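PDB 4YAG: C alpha-dehydrogenase from Sphingobium sp. SYK-6, which oxidises the C-alpha alcohol of lignin-derived beta-aryl ethers with NAD+, as a short-chain dehydrogenase/reductase of the bacterial ether-cleavage pathway. Local coordinates for residues P190-R202 / E216-E230. Numbering follows the deposited sequence.
Sequences PIKSRIHESGQNR and EQQLAKRVVADNWME. With NAI (1,4-dihydronicotinamide adenine dinucleotide), chain C.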
loop_
_atom_site.group_PDB
_atom_site.type_symbol
_atom_site.label_atom_id
_atom_site.label_comp_id
_atom_site.label_asym_id
_atom_site.label_seq_id
_atom_site.Cartn_x
_atom_site.Cartn_y
_atom_site.Cartn_z
ATOM N N PRO A 190 12.998 16.463 -2.255
ATOM C CA PRO A 190 13.057 17.336 -1.063
ATOM C C PRO A 190 12.464 18.731 -1.261
ATOM O O PRO A 190 12.976 19.521 -2.057
ATOM C CB PRO A 190 14.552 17.419 -0.765
ATOM C CG PRO A 190 15.193 16.327 -1.553
ATOM C CD PRO A 190 14.333 16.095 -2.751
ATOM N N ILE A 191 11.376 19.008 -0.538
ATOM C CA ILE A 191 10.694 20.298 -0.572
ATOM C C ILE A 191 10.734 20.904 0.825
ATOM O O ILE A 191 10.527 20.203 1.822
ATOM C CB ILE A 191 9.215 20.153 -0.976
ATOM C CG1 ILE A 191 9.034 19.174 -2.151
ATOM C CG2 ILE A 191 8.579 21.524 -1.262
ATOM C CD1 ILE A 191 9.760 19.571 -3.389
ATOM N N LYS A 192 10.991 22.204 0.895
ATOM C CA LYS A 192 10.927 22.916 2.174
ATOM C C LYS A 192 9.529 22.803 2.763
ATOM O O LYS A 192 8.547 23.149 2.123
ATOM C CB LYS A 192 11.264 24.394 2.002
ATOM C CG LYS A 192 12.670 24.675 1.555
ATOM C CD LYS A 192 12.925 26.181 1.499
ATOM C CE LYS A 192 14.308 26.501 0.963
ATOM N NZ LYS A 192 14.462 27.950 0.670
ATOM N N SER A 193 9.440 22.329 3.994
ATOM C CA SER A 193 8.153 22.121 4.635
ATOM C C SER A 193 8.336 21.967 6.133
ATOM O O SER A 193 9.435 22.160 6.650
ATOM C CB SER A 193 7.451 20.895 4.070
ATOM O OG SER A 193 7.975 19.697 4.644
ATOM N N ARG A 194 7.262 21.593 6.821
ATOM C CA ARG A 194 7.326 21.375 8.257
ATOM C C ARG A 194 7.062 19.916 8.633
ATOM O O ARG A 194 6.624 19.630 9.750
ATOM C CB ARG A 194 6.356 22.316 8.976
ATOM C CG ARG A 194 6.839 23.747 8.915
ATOM C CD ARG A 194 6.001 24.708 9.754
ATOM N NE ARG A 194 4.752 25.045 9.078
ATOM C CZ ARG A 194 3.893 25.958 9.533
ATOM N NH1 ARG A 194 4.145 26.574 10.678
ATOM N NH2 ARG A 194 2.780 26.230 8.867
ATOM N N ILE A 195 7.362 18.996 7.713
ATOM C CA ILE A 195 7.096 17.584 7.937
ATOM C C ILE A 195 7.941 17.044 9.095
ATOM O O ILE A 195 7.628 16.000 9.676
ATOM C CB ILE A 195 7.251 16.754 6.649
ATOM C CG1 ILE A 195 6.635 15.372 6.866
ATOM C CG2 ILE A 195 8.714 16.673 6.209
ATOM C CD1 ILE A 195 6.051 14.761 5.631
ATOM N N HIS A 196 8.986 17.773 9.461
ATOM C CA HIS A 196 9.780 17.391 10.617
ATOM C C HIS A 196 9.006 17.540 11.928
ATOM O O HIS A 196 9.465 17.080 12.976
ATOM C CB HIS A 196 11.070 18.202 10.678
ATOM C CG HIS A 196 10.851 19.673 10.774
ATOM N ND1 HIS A 196 10.536 20.451 9.682
ATOM C CD2 HIS A 196 10.917 20.515 11.833
ATOM C CE1 HIS A 196 10.403 21.709 10.065
ATOM N NE2 HIS A 196 10.628 21.775 11.365
ATOM N N GLU A 197 7.832 18.163 11.872
ATOM C CA GLU A 197 6.972 18.263 13.051
ATOM C C GLU A 197 6.002 17.076 13.117
ATOM O O GLU A 197 5.030 17.119 13.856
ATOM C CB GLU A 197 6.163 19.578 13.043
ATOM C CG GLU A 197 6.988 20.840 12.958
ATOM C CD GLU A 197 6.150 22.123 12.919
ATOM O OE1 GLU A 197 4.924 22.051 12.684
ATOM O OE2 GLU A 197 6.731 23.205 13.103
ATOM N N SER A 198 6.267 16.010 12.357
ATOM C CA SER A 198 5.366 14.855 12.296
ATOM C C SER A 198 4.983 14.278 13.655
ATOM O O SER A 198 3.847 13.853 13.857
ATOM C CB SER A 198 5.970 13.750 11.428
ATOM O OG SER A 198 5.817 14.040 10.051
ATOM N N GLY A 199 5.909 14.269 14.599
ATOM C CA GLY A 199 5.603 13.780 15.930
ATOM C C GLY A 199 4.435 14.515 16.570
ATOM O O GLY A 199 3.577 13.896 17.204
ATOM N N GLN A 200 4.406 15.831 16.410
ATOM C CA GLN A 200 3.295 16.658 16.897
ATOM C C GLN A 200 1.983 16.352 16.178
ATOM O O GLN A 200 0.897 16.646 16.688
ATOM C CB GLN A 200 3.550 18.143 16.632
ATOM C CG GLN A 200 4.579 18.834 17.441
ATOM C CD GLN A 200 4.471 20.337 17.220
ATOM O OE1 GLN A 200 3.485 20.970 17.617
ATOM N NE2 GLN A 200 5.448 20.902 16.536
ATOM N N ASN A 201 2.082 15.832 14.963
ATOM C CA ASN A 201 0.918 15.666 14.105
ATOM C C ASN A 201 0.298 14.284 14.243
ATOM O O ASN A 201 -0.808 14.062 13.767
ATOM C CB ASN A 201 1.272 15.910 12.632
ATOM C CG ASN A 201 1.828 17.299 12.400
ATOM O OD1 ASN A 201 1.615 18.191 13.222
ATOM N ND2 ASN A 201 2.528 17.499 11.271
ATOM N N ARG A 202 1.007 13.372 14.895
ATOM C CA ARG A 202 0.502 12.011 15.081
ATOM C C ARG A 202 -0.801 12.055 15.876
ATOM O O ARG A 202 -0.831 12.620 16.970
ATOM C CB ARG A 202 1.524 11.184 15.858
ATOM C CG ARG A 202 1.120 9.732 16.086
ATOM C CD ARG A 202 2.108 8.994 16.992
ATOM N NE ARG A 202 3.346 8.605 16.318
ATOM C CZ ARG A 202 3.724 7.352 16.026
ATOM N NH1 ARG A 202 2.964 6.299 16.313
ATOM N NH2 ARG A 202 4.886 7.155 15.419
ATOM N N GLU A 216 11.064 10.623 16.516
ATOM C CA GLU A 216 10.260 11.815 16.245
ATOM C C GLU A 216 10.833 13.043 16.929
ATOM O O GLU A 216 10.792 14.159 16.381
ATOM C CB GLU A 216 8.814 11.591 16.706
ATOM C CG GLU A 216 8.060 10.590 15.861
ATOM C CD GLU A 216 6.652 10.330 16.354
ATOM O OE1 GLU A 216 6.414 10.468 17.568
ATOM O OE2 GLU A 216 5.771 10.009 15.514
ATOM N N GLN A 217 11.363 12.867 18.132
ATOM C CA GLN A 217 11.940 14.012 18.843
ATOM C C GLN A 217 13.219 14.488 18.153
ATOM O O GLN A 217 13.493 15.683 18.116
ATOM C CB GLN A 217 12.191 13.666 20.299
ATOM C CG GLN A 217 10.915 13.457 21.086
ATOM C CD GLN A 217 11.157 12.708 22.381
ATOM O OE1 GLN A 217 12.289 12.637 22.863
ATOM N NE2 GLN A 217 10.097 12.132 22.945
ATOM N N GLN A 218 13.986 13.569 17.566
ATOM C CA GLN A 218 15.190 13.974 16.842
ATOM C C GLN A 218 14.761 14.681 15.559
ATOM O O GLN A 218 15.314 15.724 15.202
ATOM C CB GLN A 218 16.070 12.773 16.487
ATOM C CG GLN A 218 16.885 12.203 17.625
ATOM C CD GLN A 218 17.611 10.919 17.234
ATOM O OE1 GLN A 218 17.227 10.237 16.276
ATOM N NE2 GLN A 218 18.665 10.584 17.979
ATOM N N LEU A 219 13.755 14.115 14.887
ATOM C CA LEU A 219 13.271 14.675 13.627
ATOM C C LEU A 219 12.839 16.126 13.800
ATOM O O LEU A 219 13.073 16.968 12.934
ATOM C CB LEU A 219 12.109 13.840 13.074
ATOM C CG LEU A 219 11.427 14.355 11.803
ATOM C CD1 LEU A 219 12.348 14.317 10.599
ATOM C CD2 LEU A 219 10.193 13.529 11.533
ATOM N N ALA A 220 12.224 16.423 14.935
ATOM C CA ALA A 220 11.712 17.771 15.195
ATOM C C ALA A 220 12.810 18.836 15.152
ATOM O O ALA A 220 12.526 20.028 14.952
ATOM C CB ALA A 220 11.000 17.801 16.535
ATOM N N LYS A 221 14.056 18.427 15.384
ATOM C CA LYS A 221 15.175 19.371 15.409
ATOM C C LYS A 221 15.853 19.531 14.049
ATOM O O LYS A 221 16.807 20.312 13.908
ATOM C CB LYS A 221 16.236 18.900 16.407
ATOM C CG LYS A 221 15.716 18.532 17.786
ATOM C CD LYS A 221 16.772 17.730 18.548
ATOM C CE LYS A 221 16.279 17.277 19.910
ATOM N NZ LYS A 221 16.062 18.433 20.819
ATOM N N ARG A 222 15.376 18.787 13.055
ATOM C CA ARG A 222 16.009 18.766 11.739
ATOM C C ARG A 222 15.875 20.105 11.040
ATOM O O ARG A 222 14.800 20.684 10.988
ATOM C CB ARG A 222 15.400 17.679 10.850
ATOM C CG ARG A 222 16.169 17.463 9.555
ATOM C CD ARG A 222 15.491 16.434 8.662
ATOM N NE ARG A 222 14.203 16.917 8.178
ATOM C CZ ARG A 222 13.325 16.153 7.547
ATOM N NH1 ARG A 222 13.610 14.878 7.318
ATOM N NH2 ARG A 222 12.166 16.657 7.146
ATOM N N VAL A 223 16.975 20.573 10.465
ATOM C CA VAL A 223 16.997 21.860 9.796
ATOM C C VAL A 223 16.550 21.737 8.347
ATOM O O VAL A 223 16.995 20.849 7.624
ATOM C CB VAL A 223 18.407 22.477 9.844
ATOM C CG1 VAL A 223 18.448 23.792 9.078
ATOM C CG2 VAL A 223 18.848 22.667 11.293
ATOM N N VAL A 224 15.656 22.628 7.933
ATOM C CA VAL A 224 15.201 22.675 6.552
ATOM C C VAL A 224 16.293 23.268 5.660
ATOM O O VAL A 224 16.640 24.442 5.795
ATOM C CB VAL A 224 13.922 23.528 6.449
ATOM C CG1 VAL A 224 13.484 23.668 5.005
ATOM C CG2 VAL A 224 12.817 22.922 7.320
ATOM N N ALA A 225 16.837 22.455 4.758
ATOM C CA ALA A 225 17.950 22.886 3.903
ATOM C C ALA A 225 17.557 23.997 2.922
ATOM O O ALA A 225 16.477 23.971 2.331
ATOM C CB ALA A 225 18.529 21.698 3.149
ATOM N N ASP A 226 18.453 24.967 2.741
ATOM C CA ASP A 226 18.169 26.111 1.872
ATOM C C ASP A 226 17.980 25.735 0.400
ATOM O O ASP A 226 17.324 26.468 -0.346
ATOM C CB ASP A 226 19.280 27.158 1.988
ATOM C CG ASP A 226 19.230 27.914 3.294
ATOM O OD1 ASP A 226 18.161 27.906 3.947
ATOM O OD2 ASP A 226 20.258 28.526 3.664
ATOM N N ASN A 227 18.530 24.595 -0.015
ATOM C CA ASN A 227 18.474 24.193 -1.421
ATOM C C ASN A 227 17.323 23.245 -1.739
ATOM O O ASN A 227 17.219 22.729 -2.852
ATOM C CB ASN A 227 19.797 23.545 -1.847
ATOM C CG ASN A 227 20.115 22.294 -1.054
ATOM O OD1 ASN A 227 19.552 22.067 0.004
ATOM N ND2 ASN A 227 21.035 21.482 -1.561
ATOM N N TRP A 228 16.466 22.991 -0.757
ATOM C CA TRP A 228 15.257 22.239 -1.039
ATOM C C TRP A 228 14.326 23.154 -1.815
ATOM O O TRP A 228 14.432 24.376 -1.767
ATOM C CB TRP A 228 14.594 21.720 0.233
ATOM C CG TRP A 228 15.396 20.677 0.935
ATOM C CD1 TRP A 228 16.525 20.055 0.471
ATOM C CD2 TRP A 228 15.148 20.136 2.238
ATOM N NE1 TRP A 228 16.989 19.163 1.405
ATOM C CE2 TRP A 228 16.163 19.196 2.500
ATOM C CE3 TRP A 228 14.176 20.370 3.215
ATOM C CZ2 TRP A 228 16.230 18.482 3.696
ATOM C CZ3 TRP A 228 14.242 19.659 4.401
ATOM C CH2 TRP A 228 15.263 18.728 4.633
ATOM N N MET A 229 13.402 22.543 -2.539
ATOM C CA MET A 229 12.549 23.288 -3.439
ATOM C C MET A 229 11.476 24.053 -2.652
ATOM O O MET A 229 11.057 23.629 -1.571
ATOM C CB MET A 229 11.934 22.311 -4.445
ATOM C CG MET A 229 10.961 22.948 -5.438
ATOM S SD MET A 229 10.405 21.747 -6.655
ATOM C CE MET A 229 11.855 21.648 -7.705
ATOM N N GLU A 230 11.035 25.176 -3.196
ATOM C CA GLU A 230 9.972 25.950 -2.576
ATOM C C GLU A 230 8.630 25.324 -2.873
ATOM O O GLU A 230 8.380 24.907 -4.000
ATOM C CB GLU A 230 9.969 27.358 -3.145
ATOM C CG GLU A 230 11.131 28.209 -2.700
ATOM C CD GLU A 230 11.061 28.543 -1.222
ATOM O OE1 GLU A 230 9.960 28.434 -0.625
ATOM O OE2 GLU A 230 12.110 28.898 -0.658
HETATM P PA NAI C . 4.028 19.611 6.197
HETATM O O1A NAI C . 4.057 18.956 7.550
HETATM O O2A NAI C . 4.668 20.980 6.084
HETATM O O5B NAI C . 2.550 19.704 5.668
HETATM C C5B NAI C . 1.655 18.662 5.930
HETATM C C4B NAI C . 0.474 19.209 6.628
HETATM O O4B NAI C . -0.441 18.070 6.726
HETATM C C3B NAI C . 0.695 19.742 7.973
HETATM O O3B NAI C . 0.158 21.072 8.130
HETATM C C2B NAI C . 0.077 18.776 8.860
HETATM O O2B NAI C . -0.416 19.340 10.084
HETATM C C1B NAI C . -0.966 18.140 8.056
HETATM N N9A NAI C . -1.348 16.834 8.524
HETATM C C8A NAI C . -0.537 15.819 8.989
HETATM N N7A NAI C . -1.281 14.776 9.382
HETATM C C5A NAI C . -2.603 15.073 9.171
HETATM C C6A NAI C . -3.822 14.424 9.371
HETATM N N6A NAI C . -3.846 13.162 9.982
HETATM N N1A NAI C . -4.985 15.037 9.032
HETATM C C2A NAI C . -4.968 16.282 8.500
HETATM N N3A NAI C . -3.825 16.953 8.290
HETATM C C4A NAI C . -2.644 16.384 8.619
HETATM O O3 NAI C . 4.808 18.587 5.271
HETATM P PN NAI C . 4.833 18.411 3.669
HETATM O O1N NAI C . 4.289 19.628 2.932
HETATM O O2N NAI C . 6.270 18.086 3.345
HETATM O O5D NAI C . 3.880 17.139 3.427
HETATM C C5D NAI C . 2.910 17.103 2.376
HETATM C C4D NAI C . 2.989 15.800 1.666
HETATM O O4D NAI C . 4.228 15.787 0.867
HETATM C C3D NAI C . 3.047 14.627 2.543
HETATM O O3D NAI C . 2.135 13.625 2.047
HETATM C C2D NAI C . 4.425 14.150 2.470
HETATM O O2D NAI C . 4.500 12.741 2.723
HETATM C C1D NAI C . 4.831 14.461 1.112
HETATM N N1N NAI C . 6.204 14.570 0.781
HETATM C C2N NAI C . 7.020 15.576 1.238
HETATM C C3N NAI C . 8.345 15.621 0.835
HETATM C C7N NAI C . 9.252 16.703 1.313
HETATM O O7N NAI C . 10.480 16.686 1.084
HETATM N N7N NAI C . 8.636 17.843 1.988
HETATM C C4N NAI C . 8.873 14.678 -0.031
HETATM C C5N NAI C . 8.024 13.705 -0.525
HETATM C C6N NAI C . 6.711 13.662 -0.133
HETATM O O HOH W 1 15.692 20.613 -3.889
HETATM O O HOH W 2 11.315 19.409 7.231
HETATM O O HOH W 3 8.803 15.229 14.756
HETATM O O HOH W 4 3.939 11.418 18.390
#
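R202 and E216 meet at a salt bridge: NE and NH2 of the guanidinium, side-on, both grip the single oxygen OE2, NE at 2.9 Å on its syn side and NH2 from above the carboxylate plane. The two flat groups stand 72° apart, while OE2 stays in the plane of the guanidinium, whose NH2 also pairs with D107. A leucine in place of this arginine would probably leave the carboxylates of E216 and D107 without the positive charge they share. In the second salt bridge the extended chain of K192 carries NZ past W228 O to E230 OE2, which it meets from above the carboxylate plane at 2.9 Å.

Two backbone bonds make a single beta bridge: M229 N donates to P190 O at 3.1 Å, and K192 N donates to M229 O. The bridge ties 216-230 to the loop that follows the PG motif after strand 181-187 of the Rossmann-fold sheet, as in other short-chain dehydrogenases. On that loop I191 N and O clasp the nicotinamide carboxamide of NADH, S193 OG bonds a phosphate oxygen, O2N, and R194 N reaches O2A of the other phosphate.

P190 CB sits over one face of the W228 indole in a CH-pi contact, 3.6 Å from the centroid of the five-membered ring, with A225 CB on the opposite face. I191 CD1 lies alongside M229 CB, and V224 CG1 crosses the K192 chain at CG.

Further along, with CG between the backbone N and the carbonyl carbon (chi1 60°), the H196 ring has R222 O over one face, offset toward the rim, and E197 CG over the opposite one. One water links H196 ND1 to R222 NH2; another joins H196 O and G199 N to E216 O.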